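Local coordinates for chlorella virus DNA ligase-adenylate (Chlorella virus, PDB 1FVI), which probably seals nicks in duplex DNA as an ATP-dependent ligase, and is captured here as the covalent enzyme-adenylate intermediate, at residues A[49-54]-A[79-84]; A[56-61]-A[123-128]. The protein carries 1 engineered substitution. One frame throughout, in Å; residues are numbered along the deposited sequence.

Contact 1 of 2, residues A[49-54]-A[79-84]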
loop_
_atom_site.group_PDB
_atom_site.type_symbol
_atom_site.label_atom_id
_atom_site.label_comp_id
_atom_site.label_asym_id
_atom_site.label_seq_id
_atom_site.Cartn_x
_atom_site.Cartn_y
_atom_site.Cartn_z
ATOM N N SER A 49 18.367 15.296 -0.973
ATOM C CA SER A 49 19.033 15.599 0.298
ATOM C C SER A 49 18.172 15.984 1.483
ATOM O O SER A 49 18.508 15.657 2.613
ATOM C CB SER A 49 20.114 16.654 0.091
ATOM O OG SER A 49 21.160 16.129 -0.708
ATOM N N VAL A 50 17.089 16.706 1.230
ATOM C CA VAL A 50 16.174 17.129 2.287
ATOM C C VAL A 50 15.461 15.892 2.840
ATOM O O VAL A 50 15.326 15.741 4.054
ATOM C CB VAL A 50 15.107 18.114 1.749
ATOM C CG1 VAL A 50 14.268 18.679 2.893
ATOM C CG2 VAL A 50 15.769 19.224 0.946
ATOM N N MET A 51 15.008 15.014 1.940
ATOM C CA MET A 51 14.317 13.782 2.336
ATOM C C MET A 51 15.281 12.933 3.133
ATOM O O MET A 51 14.950 12.414 4.199
ATOM C CB MET A 51 13.884 12.969 1.111
ATOM C CG MET A 51 12.770 13.568 0.293
ATOM S SD MET A 51 12.171 12.363 -0.919
ATOM C CE MET A 51 10.538 13.008 -1.270
ATOM N N ASN A 52 16.481 12.801 2.583
ATOM C CA ASN A 52 17.537 12.017 3.195
ATOM C C ASN A 52 17.790 12.502 4.622
ATOM O O ASN A 52 17.607 11.746 5.579
ATOM C CB ASN A 52 18.802 12.104 2.337
ATOM C CG ASN A 52 19.805 10.997 2.656
ATOM O OD1 ASN A 52 19.803 10.444 3.756
ATOM N ND2 ASN A 52 20.643 10.653 1.681
ATOM N N ARG A 53 18.083 13.793 4.769
ATOM C CA ARG A 53 18.353 14.372 6.078
ATOM C C ARG A 53 17.188 14.220 7.045
ATOM O O ARG A 53 17.372 13.721 8.150
ATOM C CB ARG A 53 18.762 15.838 5.927
ATOM C CG ARG A 53 18.911 16.622 7.233
ATOM C CD ARG A 53 17.641 17.415 7.565
ATOM N NE ARG A 53 17.267 18.339 6.497
ATOM C CZ ARG A 53 16.319 19.265 6.603
ATOM N NH1 ARG A 53 15.634 19.403 7.732
ATOM N NH2 ARG A 53 16.051 20.052 5.569
ATOM N N LEU A 54 15.996 14.638 6.624
ATOM C CA LEU A 54 14.794 14.548 7.450
ATOM C C LEU A 54 14.556 13.133 7.980
ATOM O O LEU A 54 14.411 12.922 9.192
ATOM C CB LEU A 54 13.557 15.005 6.657
ATOM C CG LEU A 54 13.366 16.484 6.291
ATOM C CD1 LEU A 54 12.156 16.672 5.379
ATOM C CD2 LEU A 54 13.195 17.309 7.546
ATOM N N SER A 79 10.750 11.020 -9.199
ATOM C CA SER A 79 11.579 12.177 -9.496
ATOM C C SER A 79 11.854 13.033 -8.272
ATOM O O SER A 79 12.889 13.686 -8.194
ATOM C CB SER A 79 10.945 13.026 -10.596
ATOM O OG SER A 79 9.587 13.300 -10.297
ATOM N N ALA A 80 10.932 13.053 -7.319
ATOM C CA ALA A 80 11.146 13.840 -6.105
ATOM C C ALA A 80 12.219 13.180 -5.223
ATOM O O ALA A 80 13.123 13.844 -4.722
ATOM C CB ALA A 80 9.836 13.982 -5.337
ATOM N N VAL A 81 12.126 11.862 -5.079
ATOM C CA VAL A 81 13.061 11.076 -4.271
ATOM C C VAL A 81 14.408 10.866 -4.965
ATOM O O VAL A 81 15.475 11.028 -4.363
ATOM C CB VAL A 81 12.500 9.645 -3.980
ATOM C CG1 VAL A 81 13.466 8.866 -3.090
ATOM C CG2 VAL A 81 11.123 9.718 -3.340
ATOM N N MET A 82 14.338 10.512 -6.240
ATOM C CA MET A 82 15.525 10.197 -7.006
ATOM C C MET A 82 16.274 11.329 -7.674
ATOM O O MET A 82 17.320 11.100 -8.282
ATOM C CB MET A 82 15.213 9.069 -8.000
ATOM C CG MET A 82 14.651 7.803 -7.326
ATOM S SD MET A 82 15.658 7.307 -5.885
ATOM C CE MET A 82 17.067 6.452 -6.728
ATOM N N THR A 83 15.757 12.544 -7.579
ATOM C CA THR A 83 16.465 13.673 -8.169
ATOM C C THR A 83 17.205 14.368 -7.034
ATOM O O THR A 83 16.644 14.572 -5.955
ATOM C CB THR A 83 15.518 14.655 -8.895
ATOM O OG1 THR A 83 14.850 13.961 -9.958
ATOM C CG2 THR A 83 16.305 15.830 -9.490
ATOM N N GLY A 84 18.468 14.707 -7.285
ATOM C CA GLY A 84 19.303 15.345 -6.283
ATOM C C GLY A 84 18.947 16.755 -5.867
ATOM O O GLY A 84 19.767 17.660 -6.013
#

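Contact 2 of 2, residues A[56-61]-A[123-128]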
loop_
_atom_site.group_PDB
_atom_site.type_symbol
_atom_site.label_atom_id
_atom_site.label_comp_id
_atom_site.label_asym_id
_atom_site.label_seq_id
_atom_site.Cartn_x
_atom_site.Cartn_y
_atom_site.Cartn_z
ATOM N N THR A 56 16.665 10.594 8.048
ATOM C CA THR A 56 17.785 10.098 8.858
ATOM C C THR A 56 17.688 10.625 10.294
ATOM O O THR A 56 18.051 9.930 11.241
ATOM C CB THR A 56 19.179 10.450 8.270
ATOM O OG1 THR A 56 19.355 11.868 8.248
ATOM C CG2 THR A 56 19.326 9.912 6.880
ATOM N N GLU A 57 17.178 11.844 10.448
ATOM C CA GLU A 57 17.005 12.454 11.767
ATOM C C GLU A 57 15.845 11.773 12.508
ATOM O O GLU A 57 15.926 11.527 13.720
ATOM C CB GLU A 57 16.720 13.966 11.645
ATOM C CG GLU A 57 17.924 14.809 11.208
ATOM C CD GLU A 57 17.579 16.266 10.837
ATOM O OE1 GLU A 57 16.407 16.696 10.985
ATOM O OE2 GLU A 57 18.498 16.987 10.382
ATOM N N LEU A 58 14.796 11.429 11.757
ATOM C CA LEU A 58 13.597 10.799 12.309
ATOM C C LEU A 58 13.678 9.304 12.595
ATOM O O LEU A 58 13.242 8.838 13.645
ATOM C CB LEU A 58 12.408 11.047 11.368
ATOM C CG LEU A 58 11.295 12.041 11.717
ATOM C CD1 LEU A 58 11.828 13.279 12.385
ATOM C CD2 LEU A 58 10.579 12.405 10.450
ATOM N N LEU A 59 14.248 8.550 11.672
ATOM C CA LEU A 59 14.285 7.105 11.828
ATOM C C LEU A 59 15.489 6.514 12.530
ATOM O O LEU A 59 16.604 7.032 12.411
ATOM C CB LEU A 59 14.152 6.440 10.455
ATOM C CG LEU A 59 12.908 6.694 9.598
ATOM C CD1 LEU A 59 13.182 6.170 8.191
ATOM C CD2 LEU A 59 11.687 6.009 10.215
ATOM N N PRO A 60 15.271 5.422 13.295
ATOM C CA PRO A 60 16.370 4.764 13.997
ATOM C C PRO A 60 17.134 3.939 12.982
ATOM O O PRO A 60 16.583 3.533 11.952
ATOM C CB PRO A 60 15.649 3.876 15.010
ATOM C CG PRO A 60 14.391 3.537 14.300
ATOM C CD PRO A 60 13.981 4.867 13.741
ATOM N N GLU A 61 18.420 3.752 13.245
ATOM C CA GLU A 61 19.294 2.969 12.384
ATOM C C GLU A 61 18.680 1.566 12.178
ATOM O O GLU A 61 18.207 0.944 13.131
ATOM C CB GLU A 61 20.671 2.880 13.063
ATOM C CG GLU A 61 21.667 1.958 12.389
ATOM C CD GLU A 61 22.238 2.509 11.098
ATOM O OE1 GLU A 61 21.968 3.684 10.760
ATOM O OE2 GLU A 61 22.979 1.753 10.429
ATOM N N PRO A 123 6.933 9.248 20.315
ATOM C CA PRO A 123 5.649 9.480 19.633
ATOM C C PRO A 123 5.646 10.644 18.645
ATOM O O PRO A 123 5.014 10.579 17.594
ATOM C CB PRO A 123 4.682 9.764 20.791
ATOM C CG PRO A 123 5.420 9.313 22.028
ATOM C CD PRO A 123 6.843 9.618 21.735
ATOM N N HIS A 124 6.352 11.708 19.014
ATOM C CA HIS A 124 6.450 12.927 18.226
ATOM C C HIS A 124 6.892 12.708 16.793
ATOM O O HIS A 124 6.698 13.582 15.947
ATOM C CB HIS A 124 7.422 13.892 18.905
ATOM C CG HIS A 124 8.734 13.265 19.259
ATOM N ND1 HIS A 124 8.865 12.326 20.262
ATOM C CD2 HIS A 124 9.969 13.412 18.720
ATOM C CE1 HIS A 124 10.121 11.923 20.327
ATOM N NE2 HIS A 124 10.811 12.566 19.400
ATOM N N ILE A 125 7.489 11.547 16.522
ATOM C CA ILE A 125 7.981 11.237 15.186
ATOM C C ILE A 125 6.831 11.071 14.190
ATOM O O ILE A 125 6.982 11.313 12.995
ATOM C CB ILE A 125 8.890 10.000 15.211
ATOM C CG1 ILE A 125 9.979 10.176 16.282
ATOM C CG2 ILE A 125 9.538 9.795 13.863
ATOM C CD1 ILE A 125 10.943 11.321 16.039
ATOM N N LEU A 126 5.664 10.723 14.707
ATOM C CA LEU A 126 4.492 10.554 13.876
ATOM C C LEU A 126 3.864 11.928 13.632
ATOM O O LEU A 126 3.024 12.088 12.755
ATOM C CB LEU A 126 3.493 9.624 14.576
ATOM C CG LEU A 126 3.968 8.223 15.018
ATOM C CD1 LEU A 126 2.817 7.480 15.677
ATOM C CD2 LEU A 126 4.528 7.410 13.854
ATOM N N GLU A 127 4.348 12.931 14.357
ATOM C CA GLU A 127 3.825 14.295 14.271
ATOM C C GLU A 127 4.610 15.273 13.401
ATOM O O GLU A 127 4.355 16.468 13.469
ATOM C CB GLU A 127 3.739 14.915 15.672
ATOM C CG GLU A 127 3.006 14.115 16.733
ATOM C CD GLU A 127 3.263 14.660 18.129
ATOM O OE1 GLU A 127 2.665 14.145 19.101
ATOM O OE2 GLU A 127 4.075 15.602 18.262
ATOM N N HIS A 128 5.569 14.809 12.611
ATOM C CA HIS A 128 6.332 15.744 11.789
ATOM C C HIS A 128 5.452 16.520 10.805
ATOM O O HIS A 128 4.418 16.031 10.342
ATOM C CB HIS A 128 7.473 15.053 11.061
ATOM C CG HIS A 128 8.433 16.006 10.423
ATOM N ND1 HIS A 128 9.656 16.316 10.979
ATOM C CD2 HIS A 128 8.357 16.709 9.270
ATOM C CE1 HIS A 128 10.295 17.166 10.193
ATOM N NE2 HIS A 128 9.526 17.419 9.149
#

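Contact 1 of 2, residues A[49-54]-A[79-84]
The thioether of Met51 overlaps the flank of Val81, and the two side chains cross at about a right angle. The sulfur makes the main approach: SD lies 3.7 Å from Val81 CG2 and equally close, at 3.7 Å, to Val81 CA, so it rests against both the branch and its root. Beyond it the methyl continues over the same branch, with Met51 CE 3.9 Å from Val81 CG2, and ends near Ala80, where CE and CB are 4.2 Å apart. These van der Waals distances are evidence for an apolar contact in which one long, extended side chain spans two successive residues of the other helix. Met51 places CG anti to the carbonyl carbon (chi1 -70°) and runs on extended (chi2 -170°), which carries sulfur and methyl across. Met51 and Val81 are both buried, although the two segments bury only 142 Å² in total, both sides summed. Asn48, just before helix 49-58, ties the two helices by hydrogen bonds, its ND2 to Ala80 O and its backbone to that of Val81. Both helices belong to the adenylate-binding ligase domain, but the Val81 side chain is about 11 Å from that of AMP-binding Ile27, so the contact lies beyond the pocket. The helices lie against a mixed sheet, Met51 also touching Phe92 of strand 92-99 and Val81 touching Ile30 of strand 30-34.

Contact 2 of 2, residues A[56-61]-A[123-128]
Ile125, near the end of the 3-10 segment 123-126, meets Leu58 of helix 49-58 first, and the two side chains slide past each other in opposite directions. Its CG2 methyl does the touching: it comes within 3.6 Å of Leu58 CG and 4.0 Å of Leu58 CB. That methyl stands anti to the backbone N of Ile125, while the longer CG1 branch lies beside the N; CG2 also comes 3.8 Å from Leu58 O, an approach of an apolar atom to a carbonyl. The CA atoms are also nearest here, 6.3 Å between those of Leu58 and Ile125. Two local bonds define the tight turn carrying Ile125, from Leu126 N to Pro123 O and from Glu127 N to His124 O, each spanning three residues as in a 3-10 helix. This segment belongs to a beta-alpha-beta crossover: strand 92-99 leads through helix 108-121 and the present turn into the adjacent, parallel strand 131-135 of one of the two mixed sheets of the ligase domain. Leu58 and Ile125 both touch Ile133 on that strand, which places the pair over the sheet's border. Further on, at His128, the chain swings its ring back to Leu58. CG is anti to the backbone N (chi1 -169°), and the imidazole approaches the leucine methyls obliquely, ND1 lying 4.0 Å from Leu58 CD1 while His128 CB is 4.1 Å from Leu58 CD2. Leu58, whose chi1 of -106° is well away from a staggered value, has its fork against His128 and its stem against Ile125, and it also touches Val131 of strand 131-135.

Helix 49-58 is common to both contacts: contact 1 uses its first turns and contact 2 its C-terminal end, with centres 16 Å apart on the same side of the chain's centre. Along the sequence the segments alternate, 49-54, 56-61, 79-84 and 123-128, so this one helix is packed against two parts that follow it separately, helix 74-82 and the turn before strand 131-135. The contacts also touch directly, Leu54 CD2 lying 3.9 Å from His128 CE1. The side chains that make the contacts also touch strands 30-34, 92-99 and 131-135 of a single mixed sheet. Together they join peripheral elements within the ligase domain that carries the bound AMP.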